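Local coordinates for protein Xaa-Pro dipeptidase (Lactobacillus brevis, PDB 3I7M) that probably hydrolyses Xaa-Pro dipeptides as a manganese-dependent metallopeptidase of family M24B, represented here by its creatinase/prolidase N-terminal domain alone, at residues Q11-H16 with V48-D53; A18-L23 with V97-V102; T33-D38 with E64-T69; F55-A60 with A86-Q91; V102-G107 with P124-D129. One frame throughout, in Å; residues are numbered along the deposited sequence. Where two conformers were deposited one is given.

Contact 1. Residues Q11-H16 with V48-D53; sequences QWTAQH and VFPDQD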
# COMPACT_ATOMS: atom_id res chain seq x y z
N GLN A 11 -11.30 7.08 -4.50
CA GLN A 11 -12.73 7.31 -4.30
C GLN A 11 -13.37 6.19 -3.47
O GLN A 11 -14.18 6.42 -2.55
CB GLN A 11 -13.42 7.47 -5.67
CG GLN A 11 -14.90 7.72 -5.59
CD GLN A 11 -15.58 7.61 -6.93
OE1 GLN A 11 -16.09 6.54 -7.31
NE2 GLN A 11 -15.59 8.72 -7.67
N TRP A 12 -13.00 4.96 -3.80
CA TRP A 12 -13.49 3.77 -3.10
C TRP A 12 -13.11 3.87 -1.63
O TRP A 12 -13.91 3.60 -0.75
CB TRP A 12 -12.94 2.48 -3.76
CG TRP A 12 -13.42 1.22 -3.14
CD1 TRP A 12 -14.45 0.44 -3.54
CD2 TRP A 12 -12.88 0.56 -1.94
NE1 TRP A 12 -14.57 -0.66 -2.72
CE2 TRP A 12 -13.64 -0.60 -1.72
CE3 TRP A 12 -11.80 0.82 -1.10
CZ2 TRP A 12 -13.38 -1.46 -0.66
CZ3 TRP A 12 -11.58 0.01 -0.04
CH2 TRP A 12 -12.37 -1.13 0.20
N THR A 13 -11.85 4.25 -1.41
CA THR A 13 -11.33 4.39 -0.04
C THR A 13 -12.18 5.41 0.75
O THR A 13 -12.59 5.17 1.86
CB THR A 13 -9.89 4.81 -0.12
OG1 THR A 13 -9.16 3.83 -0.91
CG2 THR A 13 -9.25 4.91 1.23
N ALA A 14 -12.43 6.56 0.15
CA ALA A 14 -13.26 7.59 0.80
C ALA A 14 -14.70 7.15 1.02
O ALA A 14 -15.26 7.31 2.12
CB ALA A 14 -13.17 8.88 -0.08
N GLN A 15 -15.28 6.49 0.03
CA GLN A 15 -16.62 5.97 0.15
C GLN A 15 -16.82 4.91 1.23
O GLN A 15 -17.90 4.78 1.78
CB GLN A 15 -17.09 5.40 -1.20
CG GLN A 15 -17.28 6.48 -2.25
CD GLN A 15 -17.54 5.89 -3.63
OE1 GLN A 15 -17.52 4.65 -3.80
NE2 GLN A 15 -17.76 6.74 -4.61
N HIS A 16 -15.75 4.19 1.55
CA HIS A 16 -15.74 3.20 2.61
C HIS A 16 -15.23 3.73 3.93
O HIS A 16 -15.04 2.97 4.88
CB HIS A 16 -14.91 2.01 2.13
CG HIS A 16 -15.62 1.17 1.13
ND1 HIS A 16 -15.78 1.54 -0.17
CD2 HIS A 16 -16.31 0.01 1.26
CE1 HIS A 16 -16.51 0.66 -0.82
NE2 HIS A 16 -16.82 -0.31 0.03
N VAL A 48 -2.72 4.03 -0.70
CA VAL A 48 -3.63 5.00 -1.30
C VAL A 48 -4.48 5.64 -0.16
O VAL A 48 -4.90 4.99 0.81
CB VAL A 48 -4.61 4.32 -2.26
CG1 VAL A 48 -5.69 5.31 -2.90
CG2 VAL A 48 -3.87 3.57 -3.38
N PHE A 49 -4.67 6.97 -0.25
CA PHE A 49 -5.43 7.71 0.74
C PHE A 49 -6.66 8.27 0.10
O PHE A 49 -6.71 8.45 -1.12
CB PHE A 49 -4.56 8.88 1.29
CG PHE A 49 -3.32 8.41 1.99
CD1 PHE A 49 -3.38 7.97 3.29
CD2 PHE A 49 -2.11 8.38 1.33
CE1 PHE A 49 -2.26 7.51 3.98
CE2 PHE A 49 -0.94 7.94 1.99
CZ PHE A 49 -1.02 7.47 3.32
N PRO A 50 -7.62 8.61 0.94
CA PRO A 50 -8.88 9.12 0.36
C PRO A 50 -8.79 10.53 -0.15
O PRO A 50 -9.62 10.94 -1.02
CB PRO A 50 -9.83 9.08 1.53
CG PRO A 50 -9.03 9.08 2.77
CD PRO A 50 -7.72 8.32 2.36
N ASP A 51 -7.82 11.28 0.35
CA ASP A 51 -7.80 12.72 0.13
C ASP A 51 -6.41 13.33 -0.06
O ASP A 51 -6.21 14.55 0.06
CB ASP A 51 -8.53 13.37 1.32
CG ASP A 51 -7.81 13.13 2.62
OD1 ASP A 51 -6.83 12.30 2.65
OD2 ASP A 51 -8.27 13.74 3.64
N GLN A 52 -5.45 12.49 -0.46
CA GLN A 52 -4.08 12.97 -0.69
C GLN A 52 -3.34 11.95 -1.51
O GLN A 52 -3.90 10.89 -1.77
CB GLN A 52 -3.39 13.29 0.64
CG GLN A 52 -3.16 12.08 1.55
CD GLN A 52 -2.30 12.40 2.76
OE1 GLN A 52 -1.10 12.77 2.63
NE2 GLN A 52 -2.88 12.30 3.90
N ASP A 53 -2.15 12.29 -1.96
CA ASP A 53 -1.41 11.50 -2.90
C ASP A 53 -0.95 10.16 -2.30
O ASP A 53 -0.65 10.06 -1.09
CB ASP A 53 -0.17 12.26 -3.38
CG ASP A 53 -0.49 13.45 -4.29
OD1 ASP A 53 -1.67 13.62 -4.74
OD2 ASP A 53 0.52 14.11 -4.58

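Contact 2. Residues A18-L23 with V97-V102; sequences ASMTYL and VNPEHV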
# COMPACT_ATOMS: atom_id res chain seq x y z
N ALA A 18 -12.44 4.70 4.86
CA ALA A 18 -11.14 4.15 5.19
C ALA A 18 -10.11 5.27 5.31
O ALA A 18 -10.05 6.19 4.46
CB ALA A 18 -10.68 3.19 4.11
N SER A 19 -9.24 5.17 6.30
CA SER A 19 -8.14 6.06 6.40
C SER A 19 -7.10 5.89 5.30
O SER A 19 -6.36 6.84 4.96
CB SER A 19 -7.41 5.89 7.73
OG SER A 19 -8.27 6.18 8.85
N MSE A 20 -6.99 4.66 4.84
CA MSE A 20 -6.03 4.35 3.77
C MSE A 20 -6.36 2.97 3.28
O MSE A 20 -7.03 2.17 3.93
CB MSE A 20 -4.60 4.43 4.17
CG MSE A 20 -4.27 3.43 5.24
SE MSE A 20 -2.50 3.70 5.95
CE MSE A 20 -2.31 2.13 6.87
N THR A 21 -5.87 2.70 2.06
CA THR A 21 -5.87 1.38 1.44
C THR A 21 -4.42 0.95 1.26
O THR A 21 -3.64 1.72 0.67
CB THR A 21 -6.61 1.46 0.16
OG1 THR A 21 -8.01 1.64 0.47
CG2 THR A 21 -6.47 0.20 -0.64
N TYR A 22 -4.11 -0.27 1.69
CA TYR A 22 -2.75 -0.83 1.59
C TYR A 22 -2.81 -1.92 0.56
O TYR A 22 -3.43 -2.98 0.83
CB TYR A 22 -2.33 -1.33 2.97
CG TYR A 22 -0.96 -1.96 2.96
CD1 TYR A 22 0.15 -1.17 3.25
CD2 TYR A 22 -0.79 -3.30 2.84
CE1 TYR A 22 1.42 -1.74 3.22
CE2 TYR A 22 0.52 -3.88 2.82
CZ TYR A 22 1.56 -3.06 3.06
OH TYR A 22 2.85 -3.62 3.01
N LEU A 23 -2.22 -1.73 -0.62
CA LEU A 23 -2.21 -2.72 -1.73
C LEU A 23 -0.88 -3.47 -1.70
O LEU A 23 0.20 -2.82 -1.62
CB LEU A 23 -2.38 -2.00 -3.03
CG LEU A 23 -3.72 -1.27 -3.16
CD1 LEU A 23 -3.70 -0.55 -4.52
CD2 LEU A 23 -4.94 -2.15 -2.98
N VAL A 97 -1.79 10.98 9.07
CA VAL A 97 -2.81 9.98 9.17
C VAL A 97 -2.54 9.08 10.34
O VAL A 97 -1.44 8.51 10.49
CB VAL A 97 -2.90 9.14 7.86
CG1 VAL A 97 -3.82 7.92 8.10
CG2 VAL A 97 -3.31 10.01 6.67
N ASN A 98 -3.53 8.98 11.23
CA ASN A 98 -3.52 8.01 12.32
C ASN A 98 -4.62 7.06 11.94
O ASN A 98 -5.80 7.34 12.19
CB ASN A 98 -3.82 8.67 13.67
CG ASN A 98 -3.93 7.67 14.83
OD1 ASN A 98 -3.52 6.52 14.73
ND2 ASN A 98 -4.46 8.15 15.96
N PRO A 99 -4.26 5.93 11.29
CA PRO A 99 -5.32 5.17 10.63
C PRO A 99 -6.31 4.48 11.53
O PRO A 99 -5.95 3.82 12.54
CB PRO A 99 -4.58 4.13 9.79
CG PRO A 99 -3.27 4.02 10.36
CD PRO A 99 -2.92 5.37 11.00
N GLU A 100 -7.56 4.59 11.16
CA GLU A 100 -8.62 3.85 11.83
C GLU A 100 -8.98 2.70 10.91
O GLU A 100 -8.23 1.71 10.91
CB GLU A 100 -9.79 4.77 12.18
CG GLU A 100 -9.38 5.77 13.27
CD GLU A 100 -10.51 6.63 13.79
OE1 GLU A 100 -11.69 6.28 13.62
OE2 GLU A 100 -10.18 7.67 14.38
N HIS A 101 -9.99 2.78 10.07
CA HIS A 101 -10.29 1.70 9.16
C HIS A 101 -9.26 1.66 8.06
O HIS A 101 -8.95 2.70 7.46
CB HIS A 101 -11.70 1.76 8.62
CG HIS A 101 -12.72 1.68 9.67
ND1 HIS A 101 -13.24 0.49 10.12
CD2 HIS A 101 -13.21 2.64 10.49
CE1 HIS A 101 -14.12 0.74 11.08
NE2 HIS A 101 -14.09 2.03 11.34
N VAL A 102 -8.66 0.49 7.83
CA VAL A 102 -7.66 0.24 6.79
C VAL A 102 -8.15 -0.86 5.87
O VAL A 102 -8.60 -1.90 6.35
CB VAL A 102 -6.27 -0.12 7.37
CG1 VAL A 102 -5.30 -0.32 6.24
CG2 VAL A 102 -5.78 0.97 8.32
O HOH W 1 -11.48 5.27 9.04

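Contact 3. Residues T33-D38 with E64-T69; sequences TGFGSD and EVIKET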
# COMPACT_ATOMS: atom_id res chain seq x y z
N THR A 33 0.57 0.23 -12.15
CA THR A 33 1.85 0.91 -12.49
C THR A 33 2.62 0.34 -13.68
O THR A 33 3.53 0.98 -14.20
CB THR A 33 2.80 0.86 -11.28
OG1 THR A 33 3.28 -0.46 -11.16
CG2 THR A 33 2.09 1.36 -10.05
N GLY A 34 2.33 -0.88 -14.13
CA GLY A 34 3.22 -1.55 -15.08
C GLY A 34 4.47 -2.20 -14.53
O GLY A 34 5.16 -2.91 -15.27
N PHE A 35 4.65 -2.10 -13.19
CA PHE A 35 5.81 -2.72 -12.56
C PHE A 35 5.45 -4.16 -12.27
O PHE A 35 4.53 -4.42 -11.46
CB PHE A 35 6.17 -1.99 -11.29
CG PHE A 35 7.30 -2.63 -10.53
CD1 PHE A 35 8.61 -2.57 -11.00
CD2 PHE A 35 7.05 -3.35 -9.36
CE1 PHE A 35 9.64 -3.16 -10.32
CE2 PHE A 35 8.07 -3.95 -8.69
CZ PHE A 35 9.38 -3.85 -9.15
N GLY A 36 6.14 -5.07 -12.93
CA GLY A 36 5.72 -6.45 -12.92
C GLY A 36 6.55 -7.17 -11.91
O GLY A 36 7.76 -6.95 -11.83
N SER A 37 5.90 -8.00 -11.10
CA SER A 37 6.64 -8.80 -10.12
C SER A 37 5.93 -10.05 -9.61
O SER A 37 4.78 -10.33 -9.91
CB SER A 37 7.07 -7.92 -8.93
OG SER A 37 5.96 -7.62 -8.10
N ASP A 38 6.69 -10.82 -8.86
CA ASP A 38 6.29 -12.14 -8.39
C ASP A 38 6.34 -12.03 -6.88
O ASP A 38 6.97 -11.10 -6.37
CB ASP A 38 7.30 -13.17 -8.88
CG ASP A 38 8.73 -12.88 -8.39
OD1 ASP A 38 9.36 -11.91 -8.90
OD2 ASP A 38 9.19 -13.60 -7.47
N GLU A 64 14.41 2.08 -8.61
CA GLU A 64 14.72 2.59 -9.97
C GLU A 64 13.72 2.15 -11.01
O GLU A 64 13.21 2.98 -11.76
CB GLU A 64 16.13 2.23 -10.42
CG GLU A 64 16.41 2.53 -11.91
CD GLU A 64 17.78 2.12 -12.42
OE1 GLU A 64 18.60 1.58 -11.67
OE2 GLU A 64 17.97 2.27 -13.66
N VAL A 65 13.53 0.84 -11.14
CA VAL A 65 12.63 0.33 -12.14
C VAL A 65 11.19 0.77 -11.86
O VAL A 65 10.44 1.08 -12.80
CB VAL A 65 12.81 -1.18 -12.27
CG1 VAL A 65 11.72 -1.76 -13.20
CG2 VAL A 65 14.18 -1.52 -12.83
N ILE A 66 10.80 0.91 -10.59
CA ILE A 66 9.46 1.50 -10.26
C ILE A 66 9.33 2.96 -10.75
O ILE A 66 8.32 3.38 -11.34
CB ILE A 66 9.14 1.41 -8.74
CG1 ILE A 66 9.04 -0.07 -8.34
CG2 ILE A 66 7.83 2.19 -8.40
CD1 ILE A 66 9.12 -0.30 -6.86
N LYS A 67 10.34 3.79 -10.47
CA LYS A 67 10.25 5.16 -10.97
C LYS A 67 10.27 5.25 -12.51
O LYS A 67 9.66 6.14 -13.11
CB LYS A 67 11.36 6.02 -10.36
CG LYS A 67 11.16 6.34 -8.91
CD LYS A 67 12.16 7.37 -8.42
CE LYS A 67 11.94 7.69 -6.94
NZ LYS A 67 13.03 8.66 -6.49
N GLU A 68 10.94 4.32 -13.18
CA GLU A 68 10.98 4.29 -14.63
C GLU A 68 9.66 3.96 -15.28
O GLU A 68 9.58 3.98 -16.51
CB GLU A 68 12.07 3.32 -15.09
CG GLU A 68 13.45 3.95 -14.92
CD GLU A 68 14.61 2.94 -15.05
OE1 GLU A 68 14.34 1.72 -15.13
OE2 GLU A 68 15.77 3.39 -15.04
N THR A 69 8.68 3.56 -14.47
CA THR A 69 7.33 3.36 -15.03
C THR A 69 6.58 4.65 -15.34
O THR A 69 5.49 4.62 -15.93
CB THR A 69 6.40 2.60 -14.07
OG1 THR A 69 6.15 3.35 -12.85
CG2 THR A 69 6.87 1.17 -13.82
O HOH W 2 4.44 2.33 -16.76

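Contact 4. Residues F55-A60 with A86-Q91; sequences FIFAPA and AMIADQ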
# COMPACT_ATOMS: atom_id res chain seq x y z
N PHE A 55 1.66 6.65 -2.29
CA PHE A 55 3.08 6.39 -2.41
C PHE A 55 3.28 4.89 -2.60
O PHE A 55 2.42 4.06 -2.28
CB PHE A 55 3.88 6.89 -1.23
CG PHE A 55 3.64 6.22 0.08
CD1 PHE A 55 4.37 5.10 0.48
CD2 PHE A 55 2.72 6.74 0.96
CE1 PHE A 55 4.14 4.49 1.70
CE2 PHE A 55 2.49 6.20 2.20
CZ PHE A 55 3.23 5.05 2.60
N ILE A 56 4.43 4.53 -3.14
CA ILE A 56 4.88 3.15 -3.22
C ILE A 56 6.02 2.96 -2.22
O ILE A 56 6.87 3.86 -2.04
CB ILE A 56 5.31 2.76 -4.63
CG1 ILE A 56 4.09 2.70 -5.47
CG2 ILE A 56 6.07 1.44 -4.67
CD1 ILE A 56 4.40 2.46 -6.96
N PHE A 57 6.07 1.80 -1.58
CA PHE A 57 7.15 1.41 -0.67
C PHE A 57 7.74 0.12 -1.19
O PHE A 57 7.01 -0.81 -1.56
CB PHE A 57 6.60 1.20 0.74
CG PHE A 57 7.64 0.98 1.74
CD1 PHE A 57 8.23 2.06 2.41
CD2 PHE A 57 8.08 -0.30 2.06
CE1 PHE A 57 9.26 1.84 3.35
CE2 PHE A 57 9.11 -0.46 3.02
CZ PHE A 57 9.64 0.63 3.61
N ALA A 58 9.08 0.04 -1.34
CA ALA A 58 9.71 -1.04 -2.01
C ALA A 58 11.09 -1.29 -1.51
O ALA A 58 11.69 -0.39 -0.94
CB ALA A 58 9.78 -0.78 -3.52
N PRO A 59 11.67 -2.46 -1.79
CA PRO A 59 13.11 -2.64 -1.55
C PRO A 59 13.90 -1.62 -2.34
O PRO A 59 13.55 -1.28 -3.46
CB PRO A 59 13.37 -4.07 -1.97
CG PRO A 59 11.93 -4.75 -2.00
CD PRO A 59 11.04 -3.67 -2.39
N ALA A 60 14.98 -1.11 -1.74
CA ALA A 60 15.78 -0.06 -2.33
C ALA A 60 16.21 -0.34 -3.78
O ALA A 60 16.17 0.58 -4.60
CB ALA A 60 16.99 0.20 -1.46
N ALA A 86 7.88 -0.30 10.21
CA ALA A 86 8.07 0.97 10.90
C ALA A 86 8.24 2.08 9.91
O ALA A 86 7.68 3.14 10.10
CB ALA A 86 9.23 0.93 11.83
N MSE A 87 8.94 1.81 8.83
CA MSE A 87 9.16 2.84 7.82
C MSE A 87 7.89 3.18 7.05
O MSE A 87 7.64 4.32 6.78
CB MSE A 87 10.24 2.40 6.90
CG MSE A 87 11.56 2.42 7.58
SE MSE A 87 12.92 1.67 6.50
CE MSE A 87 13.06 2.99 5.09
N ILE A 88 7.06 2.19 6.73
CA ILE A 88 5.78 2.47 6.10
C ILE A 88 4.94 3.29 7.04
O ILE A 88 4.29 4.25 6.63
CB ILE A 88 5.01 1.15 5.78
CG1 ILE A 88 5.64 0.44 4.59
CG2 ILE A 88 3.52 1.43 5.47
CD1 ILE A 88 5.32 -1.02 4.51
N ALA A 89 4.93 2.89 8.30
CA ALA A 89 4.10 3.61 9.27
C ALA A 89 4.60 5.05 9.41
O ALA A 89 3.77 5.99 9.57
CB ALA A 89 4.15 2.90 10.64
N ASP A 90 5.93 5.26 9.41
CA ASP A 90 6.47 6.60 9.48
C ASP A 90 5.98 7.45 8.29
O ASP A 90 5.63 8.60 8.46
CB ASP A 90 8.01 6.57 9.49
CG ASP A 90 8.58 5.92 10.75
OD1 ASP A 90 7.83 5.73 11.75
OD2 ASP A 90 9.79 5.59 10.74
N GLN A 91 5.94 6.87 7.09
CA GLN A 91 5.42 7.58 5.90
C GLN A 91 3.96 7.99 6.12
O GLN A 91 3.53 9.05 5.65
CB GLN A 91 5.61 6.75 4.63
CG GLN A 91 7.04 6.56 4.27
CD GLN A 91 7.73 7.82 3.87
OE1 GLN A 91 7.14 8.66 3.23
NE2 GLN A 91 8.99 7.91 4.17

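Contact 5. Residues V102-G107 with P124-D129; sequences VAIEKG and PSFDLD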
# COMPACT_ATOMS: atom_id res chain seq x y z
N VAL A 102 -8.66 0.49 7.83
CA VAL A 102 -7.66 0.24 6.79
C VAL A 102 -8.15 -0.86 5.87
O VAL A 102 -8.60 -1.90 6.35
CB VAL A 102 -6.27 -0.12 7.37
CG1 VAL A 102 -5.30 -0.32 6.24
CG2 VAL A 102 -5.78 0.97 8.32
N ALA A 103 -8.17 -0.63 4.56
CA ALA A 103 -8.52 -1.64 3.59
C ALA A 103 -7.26 -2.33 3.10
O ALA A 103 -6.22 -1.68 2.92
CB ALA A 103 -9.22 -1.00 2.42
N ILE A 104 -7.37 -3.65 2.97
CA ILE A 104 -6.28 -4.49 2.46
C ILE A 104 -6.85 -5.46 1.40
O ILE A 104 -8.08 -5.60 1.29
CB ILE A 104 -5.54 -5.27 3.57
CG1 ILE A 104 -6.53 -5.96 4.48
CG2 ILE A 104 -4.65 -4.28 4.36
CD1 ILE A 104 -5.91 -6.99 5.35
N GLU A 105 -6.00 -6.15 0.68
CA GLU A 105 -6.36 -7.17 -0.28
C GLU A 105 -6.28 -8.48 0.49
O GLU A 105 -5.28 -9.22 0.49
CB GLU A 105 -5.35 -7.18 -1.44
CG GLU A 105 -5.43 -5.87 -2.20
CD GLU A 105 -4.52 -5.88 -3.39
OE1 GLU A 105 -3.32 -5.51 -3.25
OE2 GLU A 105 -5.01 -6.19 -4.50
N LYS A 106 -7.37 -8.83 1.14
CA LYS A 106 -7.35 -9.94 2.08
C LYS A 106 -7.16 -11.28 1.43
O LYS A 106 -6.69 -12.23 2.05
CB LYS A 106 -8.64 -9.99 2.90
CG LYS A 106 -8.75 -8.78 3.77
CD LYS A 106 -9.89 -8.87 4.83
CE LYS A 106 -9.81 -7.76 5.88
NZ LYS A 106 -10.96 -7.87 6.93
N GLY A 107 -7.52 -11.45 0.16
CA GLY A 107 -7.28 -12.71 -0.51
C GLY A 107 -5.83 -13.04 -0.73
O GLY A 107 -5.48 -14.22 -0.91
N PRO A 124 -5.81 0.64 14.79
CA PRO A 124 -6.42 0.50 13.46
C PRO A 124 -7.45 -0.64 13.43
O PRO A 124 -7.45 -1.50 14.32
CB PRO A 124 -5.22 0.12 12.58
CG PRO A 124 -4.34 -0.67 13.54
CD PRO A 124 -4.48 -0.02 14.84
N SER A 125 -8.28 -0.66 12.41
CA SER A 125 -9.31 -1.68 12.25
C SER A 125 -9.25 -2.21 10.82
O SER A 125 -9.48 -1.45 9.87
CB SER A 125 -10.73 -1.10 12.43
OG SER A 125 -10.94 -0.64 13.76
N PHE A 126 -8.81 -3.45 10.62
CA PHE A 126 -8.66 -4.03 9.29
C PHE A 126 -9.93 -4.81 8.96
O PHE A 126 -9.95 -6.04 8.87
CB PHE A 126 -7.39 -4.92 9.22
CG PHE A 126 -6.12 -4.15 9.20
CD1 PHE A 126 -5.44 -3.96 8.05
CD2 PHE A 126 -5.59 -3.58 10.35
CE1 PHE A 126 -4.23 -3.27 7.99
CE2 PHE A 126 -4.37 -2.84 10.32
CZ PHE A 126 -3.72 -2.67 9.12
N ASP A 127 -11.01 -4.06 8.78
CA ASP A 127 -12.33 -4.64 8.57
C ASP A 127 -12.85 -4.37 7.16
O ASP A 127 -14.03 -4.49 6.87
CB ASP A 127 -13.29 -4.15 9.66
CG ASP A 127 -13.41 -2.69 9.78
OD1 ASP A 127 -12.82 -1.89 9.04
OD2 ASP A 127 -14.23 -2.36 10.69
N LEU A 128 -11.96 -3.99 6.27
CA LEU A 128 -12.31 -3.68 4.88
C LEU A 128 -11.46 -4.49 3.88
O LEU A 128 -10.23 -4.60 4.05
CB LEU A 128 -12.05 -2.21 4.59
CG LEU A 128 -13.00 -1.20 5.24
CD1 LEU A 128 -12.49 0.20 5.00
CD2 LEU A 128 -14.42 -1.30 4.72
N ASP A 129 -12.07 -5.03 2.84
CA ASP A 129 -11.44 -5.89 1.86
C ASP A 129 -11.69 -5.27 0.51
O ASP A 129 -12.82 -5.12 0.09
CB ASP A 129 -12.00 -7.31 1.96
CG ASP A 129 -11.21 -8.31 1.16
OD1 ASP A 129 -10.24 -7.93 0.50
OD2 ASP A 129 -11.57 -9.50 1.24

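Contact 1. Residues Q11-H16 with V48-D53
Thr13 and Ala14, on the last turns of helix 5-15, pack against Pro50 in the connection between antiparallel strands 45-48 and 55-59, fastening the helix to the turn that links two neighbouring strands in the mixed sheet of the creatinase/prolidase N-terminal domain. The apolar contacts are few and small. CB of Ala14 meets CB of Pro50 at 3.7 Å, the backbones coming close enough here for the two CA atoms to lie 4.7 Å apart. Thr13 crosses the proline ring at about a right angle: OG1 lies beside the backbone N (chi1 -57°), which leaves the methyl CG2 anti to that N and 3.9 Å from CD of Pro50. Val48 adds looser packing, with CG1 4.3 Å from Thr13 OG1.

No hydrogen bond crosses between 11-16 and 48-53; just before the first segment, Gln10 NE2 bonds Phe49 O. The hydroxyl of Thr13, turned from Pro50, is hydrogen-bonded to Ile9 O and to Thr21 OG1 of strand 20-23. At the helix end His16 folds its imidazole over the indole of Trp12, ND1 above the ring centre. Trp12 O accepts from opposite faces of its plane, His16 N at 3.0 Å and His16 ND1 at 2.8 Å.

Contact 2. Residues A18-L23 with V97-V102
Ser19 points its side chain at the loop 97-100, just where strand 20-23 and strand 101-104 come together as parallel neighbours in the mixed sheet of the domain. Its OG, anti to the carbonyl carbon (chi1 -61°), receives the backbone N-H of Glu100 in a nearly straight bond of 2.9 Å, 173° at the hydrogen. From the same side chain CB rests 3.6 Å from Pro99 CA, with Val97 CG1 coming against it as well. The backbone N of Ser19 gives a second bond, 2.7 Å to His101 O and in its carbonyl plane, so this one residue grips the loop through both main chain and hydroxyl. An alanine here would keep the backbone bond but would probably leave the N-H of Glu100 without its acceptor and let the turn before the strand move.

Met20, a selenomethionine, lies on the other side of the chain from the neighbouring Thr21. Its CG takes the position between backbone N and carbonyl carbon (chi1 63°), and the extended chain beyond slants across Val102. The terminal CE is 3.9 Å from both CG1 and CG2 of Val102 and also approaches Pro99 CG; helix 84-94 covers it through Val92. A water joins the two segments, weakly at Ser19 OG but at 3.1 Å from His101 N, whose hydrogen it accepts.

Contact 3. Residues T33-D38 with E64-T69
Ile66 O, near the end of helix 63-67, is gripped twice by Thr69: by the hydroxyl OG1 at 2.6 Å, in the carbonyl plane, and by the backbone N at 3.2 Å. With OG1 set between the backbone N and the carbonyl carbon (chi1 64°), the methyl CG2 of Thr69 is left to lie against the loop 33-35, 3.4 Å from Thr33 O. A water bridges the same backbones, donating to both Thr33 O and Thr69 O.

Thr33 OG1 accepts from Phe35 N at 2.9 Å, an ST turn around Gly34, whose positive phi would jam a CB against the preceding carbonyl O; the same hydroxyl is hydrogen-bonded to Ile29 O of helix 26-33. Phe35 points toward the helix, CG anti to the backbone N (chi1 176°). Ile66 CG1 stands over the phenyl ring in a CH-pi contact, 3.6 Å from the centroid and 8° off the normal, whereas Val65 CG1 meets the ring edge in its plane, 3.8 Å from CE1.

The contact joins the C-terminal end of helix 26-33 to helix 63-67. Ile66 also packs on Ile56 and Ala58 of strand 55-59 and Val75 of strand 75-78; Thr33 touches Ile56 as well.

Contact 4. Residues F55-A60 with A86-Q91
This is a buried, wholly apolar helix-on-sheet contact: helix 84-94 lies along strand 55-59, running the opposite way, with Phe55 and Phe57 reaching up to Met87, Ile88 and Gln91. The short segments are nearly antiparallel, at 161°, with their axes 10.0 Å apart, so side chains fill the space between them.

Phe57 carries most of it. Its CG is anti to the backbone N (chi1 -173°), which stands the ring toward the helix. Ile88 then covers one face: CG1 lies 3.6 Å from the ring centroid, 15° off the normal, displaced toward the rim at CG, and CD1 follows over CD2 at 3.8 Å. Met87, a selenomethionine, comes across the far end of the ring at about a right angle, CB 3.7 Å from CE1. Replacing Phe57 with an alanine would remove the ring under Ile88 CG1, and would probably open a gap between strand and helix into which Ile88 and Met87 could shift.

Phe55, two residues earlier on the same side of the strand, meets the helix one turn further on. Its CZ touches Gln91 CB at 3.6 Å, with ring and amide planes steeply inclined. The amide itself is engaged away from the ring, Gln91 OE1 being hydrogen-bonded to Arg95.

The neighbouring strand 75-78 completes the layer: Ile76 packs on both rings, and Tyr78 lies nearly parallel to Phe57. Alternate strand residues facing a covering helix, with Ile56 and Ala58 turned to Ile66 of helix 63-67, give the layered alpha/beta build of this creatinase/prolidase N-terminal domain.

Contact 5. Residues V102-G107 with P124-D129
Asp129 holds CG anti to its backbone nitrogen (chi1 -169°), which carries the carboxylate across to Lys106, while the lysine, extended from CG onward, runs back over the edge strand. The two strands belong to a beta-alpha-beta unit, parallel strands 101-104 and 125-129 joined through helix 111-118. Lys106 N bonds Asp129 OD1 at 3.1 Å, reaching it from above the carboxylate plane, and the aliphatic part of the side chain slants past the acid: CB is 3.4 Å from OD2. The ammonium group ends on a backbone carbonyl, and its distance from the carboxylates of Asp127 and Asp129 leaves no salt bridge; Asp127 OD1 is instead hydrogen-bonded to His101 ND1. Asp129 OD1 is also bonded to Thr131, at the start of the following helix.

Between the strands, Val102 N donates to Ser125 O at 2.9 Å and Ile104 N to Leu128 O at 3.2 Å, each tilted from the carbonyl plane. Ala103 and Leu128 meet on one face through their CB atoms.

On the other face Phe126 fits against two branched residues. Val102 lies alongside it, pointing the same way, with CB over one face of the ring and CG1 3.6 Å from CE1. Ile104 crosses at about a right angle and brings CG2 to the ring edge, in its plane, 3.8 Å from CD1. Met114, Leu117 and Ala118 of helix 111-118 also pack on this phenylalanine, covering this side of the sheet. The backbone O of the same Phe126 accepts a hydrogen bond from Lys106 NZ at 2.9 Å.

How the contacts relate
One six-stranded mixed sheet ties the five contacts together. Contacts 1 and 4 are the buried ones and rely on apolar packing, contact 4 with aromatic rings under a helix and contact 1 with little more than a proline and two small residues. Contacts 2 and 5 share strand 101-104 and Val102; partly buried, they combine strand backbone bonds with side-chain-to-backbone bonds, and His101 to Asp127 and Glu100 to Ser125 connect them. Contact 1 reaches contact 2 through Thr13 and Thr21. Contact 3, the farthest from the chain centre, mixes a ring with a water bridge; its Ile66 lies on Ile56 and Ala58, the strand that contact 4 meets from its other side.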